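Local structure of alpha-1,3-glucanase (Streptomyces thermodiastaticus, 7C7D) at residues S61-S66 with E86-Q91; T133-S138 with L167-D172; Y247-P252 with V271-F276; G359-V364 with A386-C391. The protein probably hydrolyses internal alpha-1,3-glycosidic bonds of alpha-1,3-glucans, as a thermostable glycoside hydrolase of family GH87. One frame throughout, in Å; residues are numbered along the deposited sequence.

Contact 1: residues S61-S66 with E86-Q91; sequences SVEAES and EASGRQ. With CA (calcium ion), chain C.
Glu-65 faces Gln-91 across a bound calcium ion, and its side chain is the one to follow. CB starts near the CB of Gln-91, 4.1 Å away, and CG comes a little closer to that same Gln-91 CB. CG sits between the backbone N and the carbonyl carbon (chi1 56°), and the chain then bends at chi2, which brings the carboxylate round to the metal. There both oxygens are used: OE1 and OE2 of Glu-65 each lie 2.5 Å from the calcium, a bidentate grip. OE2 also rests against the CB of Gln-91, at 3.5 Å. Glu-63 binds through OE2 alone, 2.3 Å from the calcium. From the other segment come two main-chain oxygens, Ser-88 O and Gln-91 O, each 2.4 Å from the ion, while Asp-191 on strand 188-196 adds its O and OD1 to make seven ligand atoms. A calcium held next to the first strand, with two glutamates separated by a single residue, recalls the structural calcium sites of beta-sandwich carbohydrate-binding modules. Second-shell support comes from Ser-88, whose OG donates to the syn lone pair of Glu-63 OE1 at 2.6 Å. With an alanine here, that oxygen would probably lose its donor and the Glu-63 carboxylate would be freer to turn about its bond to the calcium. Further along, Gln-91 runs extended beyond CG and its NE2 donates to Gly-89 O. Gly-89 N and Arg-90 NE both reach the carboxylate of Asp-424, which ties this loop to the beta-helix.

Contact 2: residues T133-S138 with L167-D172; sequences TKLDRS and LLLGRD
Arg-137 reaches across to the backbone of Leu-168 and Leu-169. Its NH2 gives a weak hydrogen bond to Leu-169 O, 3.3 Å long, with the oxygen at the guanidinium edge. Leu-168 O lies over one face of the same group instead, 3.2 Å from NH1 but badly angled for a bond. Leu-167 lies alongside, its CG 3.6 Å from Arg-137 NH1 and its CD2 at the guanidinium edge, also touching Ser-138 O. On the buried side, Leu-135 CD1 meets Leu-169 CD2 at 3.9 Å. What sets the guanidinium here is a bend at chi3 (-71°) that folds the chain across Leu-167, helped by the charge of Asp-136, whose OD1 is 3.3 Å from NH2 but well out of the guanidinium plane. A leucine in place of Arg-137 would probably leave Leu-169 O without this donor and the carboxylate of Asp-136 without this counter-charge. Farther out the chain turns corners at Asp-136 and at Gly-170 and Arg-171. The contact joins the two antiparallel sheets of the beta-sandwich domain: edge strand 133-142 lies next to 123-130 in one, 163-169 pairs with 109-117 in the other, and Leu-168 turns out to Trp-267 and Tyr-268.

Contact 3: residues Y247-P252 with V271-F276; sequences YRITGP and VHSSHF
Two neighbouring coils of a parallel beta-helix run side by side here, Tyr-247 next to Val-271 and Arg-248 next to His-272. Two straight backbone bonds join them: His-272 N to Tyr-247 O at 2.7 Å and Ile-249 N to His-272 O at 2.9 Å. Where the regular pairing stops, a side chain takes over. Ser-273 OG, anti to its own backbone N (chi1 -177°), donates to Ile-249 O at 2.8 Å and accepts from His-275 N, an ST turn that fixes the start of the bend. Water 1 bridges the same gap, donating to Thr-250 O and accepting from Ser-274 N. Inside, in one conformer, Ile-249 CG1 meets Val-271 CG1 at 3.7 Å, and Phe-228 of helix 225-234 packs on both residues. At the far end Pro-252, after a cis peptide, lays CB over the face of the His-275 ring, 3.7 Å from its centroid and 13° off the normal, a CH-pi contact; NE2 of that ring is hydrogen-bonded to Asp-278 OD2. Aliphatic side chains packed inward, with parallel strands in register and turns stitched together, are typical of the right-handed beta-helix of pectate lyase-like proteins, seen here near its helix-capped N-terminal end.

Contact 4: residues G359-V364 with A386-C391; sequences GTAKNV and APDTDC
Cys-391 and Ala-361 meet on the inner side of two stacked turns, with the SG of Cys-391 3.6 Å from the CB of Ala-361. SG lies anti to the carbonyl carbon, beside the backbone N (chi1 -63°), which swings it under the other turn, where it accepts from Val-364 N over 3.6 Å and touches the CB of Val-364. Ala-361 has both of its backbone polar groups occupied. Its N donates to Asp-388 OD1 at 3.1 Å, meeting the carboxylate on the anti side and 27° out of plane, while its O takes Thr-389 N at 2.8 Å, nearly along the C=O axis. These loops lead into strands 365-372 and 392-394, so equivalent turns of consecutive beta-helix coils lie one on the other. Asn-363 and Asp-390 even share a left-handed backbone conformation, and Asn-363 N bonds to Thr-389 O at 2.9 Å. Ala-386 carries the other end: its O accepts from Thr-360 N, which stands above the carbonyl plane, and its CB rests 3.6 Å from Thr-360 OG1. In one of its two conformers Lys-362 arches over the outside, its NZ donating to Thr-360 O and to water 2, which in turn donates to Pro-387 O at 2.6 Å. Beyond the pair, Leu-357 and Met-381 pack against Asp-388 and Cys-391 from the strands that precede the turns, and Asn-363 OD1 accepts a hydrogen bond from Arg-392 NH1.

In the fold
From the N terminus the four contacts come in series: each closes its loop before the next opens, and none nests or crosses. Contact 1 closes a 19-residue loop in the beta-sandwich domain, using calcium to join the first strand to the loop before strand 92-95. Contact 2 closes 28 residues in the same domain, about 22 Å away between centres, and bridges the two sheets. The chain then enters the beta-helix. Contact 3 pairs two coils near its helix-capped end, with 18 residues between its segments; contact 4 does the same for turns farther along, with 21. Their centres lie about 28 Å apart, while contacts 2 and 4 sit on opposite sides of the chain's centre.

Contact 1: residues S61-S66 with E86-Q91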
loop_
_atom_site.group_PDB
_atom_site.type_symbol
_atom_site.label_atom_id
_atom_site.label_comp_id
_atom_site.label_asym_id
_atom_site.label_seq_id
_atom_site.Cartn_x
_atom_site.Cartn_y
_atom_site.Cartn_z
ATOM N N SER A 61 -14.653 1.870 -5.902
ATOM C CA SER A 61 -14.808 0.619 -5.179
ATOM C C SER A 61 -16.175 0.555 -4.517
ATOM O O SER A 61 -16.699 1.567 -4.044
ATOM C CB SER A 61 -13.720 0.483 -4.116
ATOM O OG SER A 61 -12.435 0.507 -4.705
ATOM N N VAL A 62 -16.751 -0.643 -4.492
ATOM C CA VAL A 62 -17.992 -0.912 -3.778
ATOM C C VAL A 62 -17.739 -2.094 -2.853
ATOM O O VAL A 62 -17.368 -3.182 -3.316
ATOM C CB VAL A 62 -19.154 -1.220 -4.736
ATOM C CG1 VAL A 62 -20.433 -1.478 -3.941
ATOM C CG2 VAL A 62 -19.350 -0.074 -5.726
ATOM N N GLU A 63 -17.918 -1.882 -1.554
ATOM C CA GLU A 63 -17.727 -2.963 -0.601
ATOM C C GLU A 63 -18.794 -4.027 -0.816
ATOM O O GLU A 63 -19.973 -3.721 -1.008
ATOM C CB GLU A 63 -17.810 -2.431 0.828
ATOM C CG GLU A 63 -16.721 -1.434 1.203
ATOM C CD GLU A 63 -15.349 -2.067 1.371
ATOM O OE1 GLU A 63 -14.385 -1.294 1.533
ATOM O OE2 GLU A 63 -15.233 -3.311 1.353
ATOM N N ALA A 64 -18.382 -5.292 -0.771
ATOM C CA ALA A 64 -19.346 -6.369 -0.976
ATOM C C ALA A 64 -20.437 -6.346 0.084
ATOM O O ALA A 64 -21.599 -6.668 -0.204
ATOM C CB ALA A 64 -18.625 -7.714 -0.984
ATOM N N GLU A 65 -20.088 -5.957 1.308
ATOM C CA GLU A 65 -21.046 -5.905 2.398
ATOM C C GLU A 65 -22.086 -4.808 2.211
ATOM O O GLU A 65 -23.082 -4.802 2.937
ATOM C CB GLU A 65 -20.306 -5.750 3.733
ATOM C CG GLU A 65 -19.367 -4.533 3.813
ATOM C CD GLU A 65 -17.927 -4.812 3.369
ATOM O OE1 GLU A 65 -17.703 -5.687 2.510
ATOM O OE2 GLU A 65 -17.010 -4.121 3.866
ATOM N N SER A 66 -21.884 -3.897 1.260
ATOM C CA SER A 66 -22.868 -2.874 0.920
ATOM C C SER A 66 -23.751 -3.278 -0.250
ATOM O O SER A 66 -24.640 -2.511 -0.637
ATOM C CB SER A 66 -22.176 -1.541 0.601
ATOM O OG SER A 66 -21.674 -1.529 -0.727
ATOM N N GLU A 86 -8.526 -8.726 7.651
ATOM C CA GLU A 86 -7.814 -8.323 6.446
ATOM C C GLU A 86 -8.738 -7.820 5.347
ATOM O O GLU A 86 -8.259 -7.451 4.274
ATOM C CB GLU A 86 -6.938 -9.463 5.907
ATOM C CG GLU A 86 -5.653 -9.703 6.697
ATOM C CD GLU A 86 -4.626 -10.520 5.933
ATOM O OE1 GLU A 86 -4.946 -10.993 4.828
ATOM O OE2 GLU A 86 -3.499 -10.689 6.448
ATOM N N ALA A 87 -10.047 -7.803 5.578
ATOM C CA ALA A 87 -10.975 -7.294 4.582
ATOM C C ALA A 87 -11.063 -5.774 4.647
ATOM O O ALA A 87 -11.021 -5.181 5.727
ATOM C CB ALA A 87 -12.364 -7.883 4.820
ATOM N N SER A 88 -11.185 -5.147 3.480
ATOM C CA SER A 88 -11.545 -3.736 3.415
ATOM C C SER A 88 -12.825 -3.510 4.212
ATOM O O SER A 88 -13.806 -4.239 4.049
ATOM C CB SER A 88 -11.759 -3.359 1.948
ATOM O OG SER A 88 -11.917 -1.961 1.787
ATOM N N GLY A 89 -12.812 -2.509 5.094
ATOM C CA GLY A 89 -13.947 -2.295 5.971
ATOM C C GLY A 89 -14.109 -3.320 7.068
ATOM O O GLY A 89 -15.105 -3.266 7.799
ATOM N N ARG A 90 -13.175 -4.262 7.194
ATOM C CA ARG A 90 -13.222 -5.341 8.176
ATOM C C ARG A 90 -14.415 -6.262 7.974
ATOM O O ARG A 90 -14.797 -6.987 8.897
ATOM C CB ARG A 90 -13.155 -4.834 9.622
ATOM C CG ARG A 90 -12.103 -3.776 9.846
ATOM C CD ARG A 90 -10.692 -4.240 9.449
ATOM N NE ARG A 90 -9.774 -3.140 9.717
ATOM C CZ ARG A 90 -8.538 -3.251 10.183
ATOM N NH1 ARG A 90 -7.992 -4.447 10.393
ATOM N NH2 ARG A 90 -7.852 -2.145 10.449
ATOM N N GLN A 91 -15.012 -6.231 6.782
ATOM C CA GLN A 91 -16.198 -7.016 6.481
ATOM C C GLN A 91 -16.105 -7.543 5.059
ATOM O O GLN A 91 -15.476 -6.933 4.194
ATOM C CB GLN A 91 -17.474 -6.184 6.615
ATOM C CG GLN A 91 -17.727 -5.681 8.010
ATOM C CD GLN A 91 -18.732 -4.562 8.005
ATOM O OE1 GLN A 91 -19.932 -4.795 8.082
ATOM N NE2 GLN A 91 -18.245 -3.331 7.886
HETATM CA CA CA C . -15.266 -5.308 2.484
#

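Contact 2: residues T133-S138 with L167-D172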
loop_
_atom_site.group_PDB
_atom_site.type_symbol
_atom_site.label_atom_id
_atom_site.label_comp_id
_atom_site.label_asym_id
_atom_site.label_seq_id
_atom_site.Cartn_x
_atom_site.Cartn_y
_atom_site.Cartn_z
ATOM N N THR A 133 -27.983 -11.419 -17.101
ATOM C CA THR A 133 -27.475 -12.250 -18.184
ATOM C C THR A 133 -26.032 -12.633 -17.889
ATOM O O THR A 133 -25.200 -11.766 -17.598
ATOM C CB THR A 133 -27.562 -11.517 -19.525
ATOM O OG1 THR A 133 -26.565 -10.490 -19.577
ATOM C CG2 THR A 133 -28.933 -10.891 -19.693
ATOM N N LYS A 134 -25.743 -13.930 -17.967
ATOM C CA LYS A 134 -24.418 -14.435 -17.637
ATOM C C LYS A 134 -23.403 -13.992 -18.684
ATOM O O LYS A 134 -23.624 -14.156 -19.888
ATOM C CB LYS A 134 -24.457 -15.960 -17.564
ATOM C CG LYS A 134 -23.159 -16.614 -17.123
ATOM C CD LYS A 134 -23.292 -18.132 -17.123
ATOM C CE LYS A 134 -21.956 -18.812 -16.867
ATOM N NZ LYS A 134 -20.821 -18.102 -17.520
ATOM N N LEU A 135 -22.289 -13.424 -18.223
ATOM C CA LEU A 135 -21.186 -13.130 -19.126
ATOM C C LEU A 135 -20.491 -14.424 -19.528
ATOM O O LEU A 135 -20.515 -15.419 -18.801
ATOM C CB LEU A 135 -20.172 -12.208 -18.455
ATOM C CG LEU A 135 -20.635 -10.803 -18.065
ATOM C CD1 LEU A 135 -19.452 -9.850 -18.088
ATOM C CD2 LEU A 135 -21.746 -10.309 -18.988
ATOM N N ASP A 136 -19.851 -14.400 -20.692
ATOM C CA ASP A 136 -19.230 -15.598 -21.240
ATOM C C ASP A 136 -17.801 -15.801 -20.768
ATOM O O ASP A 136 -17.047 -16.554 -21.390
ATOM C CB ASP A 136 -19.273 -15.578 -22.757
ATOM C CG ASP A 136 -18.508 -14.431 -23.344
ATOM O OD1 ASP A 136 -18.055 -13.538 -22.590
ATOM O OD2 ASP A 136 -18.360 -14.436 -24.578
ATOM N N ARG A 137 -17.404 -15.120 -19.707
ATOM C CA ARG A 137 -16.147 -15.398 -19.046
ATOM C C ARG A 137 -16.399 -15.282 -17.559
ATOM O O ARG A 137 -17.376 -14.671 -17.117
ATOM C CB ARG A 137 -15.078 -14.389 -19.420
ATOM C CG ARG A 137 -14.327 -14.659 -20.678
ATOM C CD ARG A 137 -13.709 -13.371 -21.218
ATOM N NE ARG A 137 -14.701 -12.430 -21.758
ATOM C CZ ARG A 137 -15.511 -11.627 -21.062
ATOM N NH1 ARG A 137 -15.444 -11.525 -19.742
ATOM N NH2 ARG A 137 -16.363 -10.852 -21.711
ATOM N N SER A 138 -15.507 -15.876 -16.788
ATOM C CA SER A 138 -15.610 -15.866 -15.341
ATOM C C SER A 138 -14.302 -15.361 -14.758
ATOM O O SER A 138 -13.280 -15.280 -15.446
ATOM C CB SER A 138 -15.903 -17.270 -14.805
ATOM O OG SER A 138 -14.873 -18.162 -15.185
ATOM N N LEU A 167 -11.096 -8.697 -14.734
ATOM C CA LEU A 167 -11.704 -9.124 -15.985
ATOM C C LEU A 167 -12.208 -7.895 -16.722
ATOM O O LEU A 167 -12.877 -7.045 -16.124
ATOM C CB LEU A 167 -12.882 -10.055 -15.682
ATOM C CG LEU A 167 -13.530 -10.874 -16.794
ATOM C CD1 LEU A 167 -12.474 -11.513 -17.678
ATOM C CD2 LEU A 167 -14.437 -11.927 -16.183
ATOM N N LEU A 168 -11.882 -7.797 -18.008
ATOM C CA LEU A 168 -12.595 -6.870 -18.873
ATOM C C LEU A 168 -14.000 -7.414 -19.090
ATOM O O LEU A 168 -14.178 -8.606 -19.358
ATOM C CB LEU A 168 -11.878 -6.741 -20.218
ATOM C CG LEU A 168 -10.521 -6.031 -20.218
ATOM C CD1 LEU A 168 -9.793 -6.243 -21.539
ATOM C CD2 LEU A 168 -10.678 -4.546 -19.930
ATOM N N LEU A 169 -15.007 -6.549 -18.958
ATOM C CA LEU A 169 -16.382 -7.033 -19.035
ATOM C C LEU A 169 -16.824 -7.355 -20.459
ATOM O O LEU A 169 -17.817 -8.067 -20.633
ATOM C CB LEU A 169 -17.345 -6.031 -18.397
ATOM C CG LEU A 169 -17.199 -5.827 -16.886
ATOM C CD1 LEU A 169 -18.080 -4.678 -16.418
ATOM C CD2 LEU A 169 -17.517 -7.102 -16.121
ATOM N N GLY A 170 -16.114 -6.864 -21.475
ATOM C CA GLY A 170 -16.601 -6.959 -22.838
ATOM C C GLY A 170 -17.826 -6.119 -23.113
ATOM O O GLY A 170 -18.393 -6.204 -24.210
ATOM N N ARG A 171 -18.229 -5.302 -22.147
ATOM C CA ARG A 171 -19.424 -4.480 -22.154
ATOM C C ARG A 171 -19.040 -3.215 -21.406
ATOM O O ARG A 171 -18.084 -3.212 -20.628
ATOM C CB ARG A 171 -20.540 -5.204 -21.386
ATOM C CG ARG A 171 -21.964 -4.806 -21.712
ATOM C CD ARG A 171 -22.880 -5.200 -20.556
ATOM N NE ARG A 171 -24.294 -5.083 -20.900
ATOM C CZ ARG A 171 -25.128 -6.111 -21.037
ATOM N NH1 ARG A 171 -24.704 -7.355 -20.849
ATOM N NH2 ARG A 171 -26.396 -5.891 -21.359
ATOM N N ASP A 172 -19.771 -2.137 -21.640
ATOM C CA ASP A 172 -19.619 -0.933 -20.823
ATOM C C ASP A 172 -20.903 -0.677 -20.039
ATOM O O ASP A 172 -21.841 -0.055 -20.544
ATOM C CB ASP A 172 -19.149 0.284 -21.619
ATOM C CG ASP A 172 -17.800 0.066 -22.280
ATOM O OD1 ASP A 172 -16.920 0.936 -22.110
ATOM O OD2 ASP A 172 -17.615 -0.956 -22.976
#

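Contact 3: residues Y247-P252 with V271-F276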
loop_
_atom_site.group_PDB
_atom_site.type_symbol
_atom_site.label_atom_id
_atom_site.label_comp_id
_atom_site.label_asym_id
_atom_site.label_seq_id
_atom_site.Cartn_x
_atom_site.Cartn_y
_atom_site.Cartn_z
ATOM N N TYR A 247 3.531 -12.206 -22.129
ATOM C CA TYR A 247 4.952 -12.408 -22.380
ATOM C C TYR A 247 5.605 -12.976 -21.138
ATOM O O TYR A 247 5.612 -12.329 -20.090
ATOM C CB TYR A 247 5.632 -11.084 -22.726
ATOM C CG TYR A 247 5.025 -10.394 -23.910
ATOM C CD1 TYR A 247 3.934 -9.545 -23.762
ATOM C CD2 TYR A 247 5.541 -10.593 -25.183
ATOM C CE1 TYR A 247 3.370 -8.916 -24.853
ATOM C CE2 TYR A 247 4.989 -9.969 -26.278
ATOM C CZ TYR A 247 3.904 -9.127 -26.109
ATOM O OH TYR A 247 3.361 -8.505 -27.207
ATOM N N ARG A 248 6.176 -14.165 -21.253
ATOM C CA ARG A 248 6.944 -14.741 -20.159
ATOM C C ARG A 248 8.338 -14.126 -20.167
ATOM O O ARG A 248 9.028 -14.161 -21.192
ATOM C CB ARG A 248 7.031 -16.256 -20.328
ATOM C CG ARG A 248 7.864 -16.959 -19.264
ATOM C CD ARG A 248 7.456 -18.420 -19.122
ATOM N NE ARG A 248 7.857 -19.220 -20.276
ATOM C CZ ARG A 248 9.059 -19.766 -20.428
ATOM N NH1 ARG A 248 9.991 -19.602 -19.497
ATOM N NH2 ARG A 248 9.332 -20.478 -21.513
ATOM N N ILE A 249 8.745 -13.549 -19.038
ATOM C CA ILE A 249 10.080 -12.977 -18.865
ATOM C C ILE A 249 10.682 -13.616 -17.619
ATOM O O ILE A 249 10.389 -13.190 -16.497
ATOM C CB ILE A 249 10.044 -11.448 -18.735
ATOM C CG1 ILE A 249 9.377 -10.816 -19.959
ATOM C CG2 ILE A 249 11.449 -10.890 -18.522
ATOM C CD1 ILE A 249 10.276 -10.741 -21.169
ATOM N N THR A 250 11.513 -14.647 -17.797
ATOM C CA THR A 250 12.202 -15.209 -16.641
ATOM C C THR A 250 13.075 -14.152 -15.984
ATOM O O THR A 250 13.130 -14.059 -14.753
ATOM C CB THR A 250 13.039 -16.428 -17.033
ATOM O OG1 THR A 250 13.967 -16.069 -18.065
ATOM C CG2 THR A 250 12.148 -17.547 -17.516
ATOM N N GLY A 251 13.739 -13.326 -16.791
ATOM C CA GLY A 251 14.453 -12.181 -16.282
ATOM C C GLY A 251 15.767 -12.564 -15.634
ATOM O O GLY A 251 16.161 -13.736 -15.619
ATOM N N PRO A 252 16.479 -11.577 -15.076
ATOM C CA PRO A 252 16.095 -10.167 -15.062
ATOM C C PRO A 252 16.622 -9.441 -16.282
ATOM O O PRO A 252 17.557 -9.897 -16.943
ATOM C CB PRO A 252 16.830 -9.644 -13.837
ATOM C CG PRO A 252 18.115 -10.426 -13.833
ATOM C CD PRO A 252 17.767 -11.798 -14.389
ATOM N N VAL A 271 3.182 -8.715 -18.968
ATOM C CA VAL A 271 4.428 -9.439 -18.744
ATOM C C VAL A 271 4.245 -10.326 -17.523
ATOM O O VAL A 271 3.781 -9.864 -16.469
ATOM C CB VAL A 271 5.594 -8.459 -18.532
ATOM C CG1 VAL A 271 6.807 -9.177 -17.940
ATOM C CG2 VAL A 271 5.942 -7.726 -19.825
ATOM N N HIS A 272 4.619 -11.598 -17.661
ATOM C CA HIS A 272 4.592 -12.562 -16.565
ATOM C C HIS A 272 6.033 -12.757 -16.118
ATOM O O HIS A 272 6.827 -13.409 -16.801
ATOM C CB HIS A 272 3.944 -13.864 -17.020
ATOM C CG HIS A 272 2.516 -13.689 -17.429
ATOM N ND1 HIS A 272 1.467 -13.778 -16.538
ATOM C CD2 HIS A 272 1.966 -13.363 -18.624
ATOM C CE1 HIS A 272 0.331 -13.553 -17.174
ATOM N NE2 HIS A 272 0.605 -13.298 -18.440
ATOM N N SER A 273 6.379 -12.150 -14.987
ATOM C CA SER A 273 7.742 -12.200 -14.487
ATOM C C SER A 273 7.724 -12.009 -12.986
ATOM O O SER A 273 6.939 -11.210 -12.465
ATOM C CB SER A 273 8.584 -11.084 -15.102
ATOM O OG SER A 273 9.925 -11.176 -14.670
ATOM N N SER A 274 8.601 -12.743 -12.303
ATOM C CA SER A 274 8.840 -12.563 -10.881
ATOM C C SER A 274 10.197 -11.932 -10.603
ATOM O O SER A 274 10.644 -11.928 -9.453
ATOM C CB SER A 274 8.697 -13.902 -10.149
ATOM O OG SER A 274 7.390 -14.430 -10.311
ATOM N N HIS A 275 10.864 -11.398 -11.628
ATOM C CA HIS A 275 12.209 -10.845 -11.492
ATOM C C HIS A 275 12.472 -9.994 -12.726
ATOM O O HIS A 275 13.294 -10.351 -13.573
ATOM C CB HIS A 275 13.219 -11.996 -11.396
ATOM C CG HIS A 275 14.606 -11.577 -11.023
ATOM N ND1 HIS A 275 15.715 -12.308 -11.386
ATOM C CD2 HIS A 275 15.067 -10.528 -10.301
ATOM C CE1 HIS A 275 16.800 -11.725 -10.911
ATOM N NE2 HIS A 275 16.436 -10.643 -10.246
ATOM N N PHE A 276 11.754 -8.879 -12.856
ATOM C CA PHE A 276 11.657 -8.208 -14.149
ATOM C C PHE A 276 12.881 -7.348 -14.457
ATOM O O PHE A 276 13.584 -7.590 -15.444
ATOM C CB PHE A 276 10.353 -7.409 -14.231
ATOM C CG PHE A 276 10.157 -6.704 -15.539
ATOM C CD1 PHE A 276 10.042 -7.418 -16.721
ATOM C CD2 PHE A 276 10.104 -5.325 -15.587
ATOM C CE1 PHE A 276 9.858 -6.765 -17.926
ATOM C CE2 PHE A 276 9.924 -4.663 -16.787
ATOM C CZ PHE A 276 9.802 -5.383 -17.961
HETATM O O HOH W 1 10.670 -14.485 -13.377
#

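Contact 4: residues G359-V364 with A386-C391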
loop_
_atom_site.group_PDB
_atom_site.type_symbol
_atom_site.label_atom_id
_atom_site.label_comp_id
_atom_site.label_asym_id
_atom_site.label_seq_id
_atom_site.Cartn_x
_atom_site.Cartn_y
_atom_site.Cartn_z
ATOM N N GLY A 359 17.299 3.961 0.613
ATOM C CA GLY A 359 18.504 4.778 0.656
ATOM C C GLY A 359 18.799 5.474 -0.654
ATOM O O GLY A 359 18.434 5.018 -1.740
ATOM N N THR A 360 19.454 6.630 -0.539
ATOM C CA THR A 360 20.067 7.348 -1.652
ATOM C C THR A 360 19.052 8.032 -2.565
ATOM O O THR A 360 19.456 8.660 -3.548
ATOM C CB THR A 360 21.015 6.454 -2.476
ATOM O OG1 THR A 360 21.730 5.576 -1.598
ATOM C CG2 THR A 360 22.022 7.279 -3.277
ATOM N N ALA A 361 17.753 7.935 -2.281
ATOM C CA ALA A 361 16.747 8.498 -3.170
ATOM C C ALA A 361 16.739 10.017 -3.050
ATOM O O ALA A 361 16.715 10.560 -1.943
ATOM C CB ALA A 361 15.370 7.939 -2.821
ATOM N N LYS A 362 16.736 10.704 -4.191
ATOM C CA LYS A 362 16.800 12.160 -4.223
ATOM C C LYS A 362 15.646 12.684 -5.059
ATOM O O LYS A 362 15.561 12.393 -6.256
ATOM C CB LYS A 362 18.137 12.634 -4.800
ATOM C CG LYS A 362 19.328 12.264 -3.938
ATOM C CD LYS A 362 20.631 12.749 -4.548
ATOM C CE LYS A 362 21.827 12.203 -3.789
ATOM N NZ LYS A 362 21.679 10.739 -3.566
ATOM N N ASN A 363 14.763 13.458 -4.428
ATOM C CA ASN A 363 13.633 14.075 -5.119
ATOM C C ASN A 363 12.775 13.056 -5.865
ATOM O O ASN A 363 12.309 13.313 -6.979
ATOM C CB ASN A 363 14.064 15.213 -6.048
ATOM C CG ASN A 363 12.882 16.041 -6.508
ATOM O OD1 ASN A 363 11.944 16.268 -5.739
ATOM N ND2 ASN A 363 12.890 16.448 -7.775
ATOM N N VAL A 364 12.537 11.903 -5.240
ATOM C CA VAL A 364 11.631 10.912 -5.813
ATOM C C VAL A 364 10.206 11.284 -5.430
ATOM O O VAL A 364 9.939 11.631 -4.276
ATOM C CB VAL A 364 11.982 9.499 -5.319
ATOM C CG1 VAL A 364 10.949 8.490 -5.820
ATOM C CG2 VAL A 364 13.389 9.118 -5.755
ATOM N N ALA A 386 22.618 6.080 2.595
ATOM C CA ALA A 386 22.586 7.509 2.330
ATOM C C ALA A 386 21.155 7.963 2.548
ATOM O O ALA A 386 20.222 7.201 2.272
ATOM C CB ALA A 386 23.005 7.824 0.888
ATOM N N PRO A 387 20.943 9.177 3.042
ATOM C CA PRO A 387 19.573 9.606 3.340
ATOM C C PRO A 387 18.733 9.756 2.080
ATOM O O PRO A 387 19.171 10.326 1.080
ATOM C CB PRO A 387 19.768 10.958 4.039
ATOM C CG PRO A 387 21.113 11.433 3.573
ATOM C CD PRO A 387 21.944 10.193 3.415
ATOM N N ASP A 388 17.508 9.244 2.133
ATOM C CA ASP A 388 16.511 9.702 1.180
ATOM C C ASP A 388 16.277 11.180 1.470
ATOM O O ASP A 388 16.106 11.571 2.627
ATOM C CB ASP A 388 15.206 8.942 1.374
ATOM C CG ASP A 388 15.309 7.456 1.036
ATOM O OD1 ASP A 388 16.239 7.021 0.325
ATOM O OD2 ASP A 388 14.414 6.715 1.494
ATOM N N THR A 389 16.298 12.011 0.431
ATOM C CA THR A 389 16.274 13.457 0.604
ATOM C C THR A 389 15.271 14.072 -0.360
ATOM O O THR A 389 15.274 13.748 -1.552
ATOM C CB THR A 389 17.671 14.029 0.349
ATOM O OG1 THR A 389 18.606 13.421 1.251
ATOM C CG2 THR A 389 17.675 15.529 0.558
ATOM N N ASP A 390 14.415 14.959 0.157
ATOM C CA ASP A 390 13.462 15.693 -0.677
ATOM C C ASP A 390 12.523 14.766 -1.435
ATOM O O ASP A 390 12.095 15.079 -2.545
ATOM C CB ASP A 390 14.161 16.659 -1.638
ATOM C CG ASP A 390 14.960 17.703 -0.917
ATOM O OD1 ASP A 390 14.385 18.395 -0.053
ATOM O OD2 ASP A 390 16.163 17.828 -1.210
ATOM N N CYS A 391 12.189 13.620 -0.847
ATOM C CA CYS A 391 11.274 12.679 -1.470
ATOM C C CYS A 391 9.873 12.891 -0.920
ATOM O O CYS A 391 9.693 13.349 0.214
ATOM C CB CYS A 391 11.714 11.236 -1.210
ATOM S SG CYS A 391 13.319 10.820 -1.919
HETATM O O HOH W 2 21.044 10.686 -0.754
#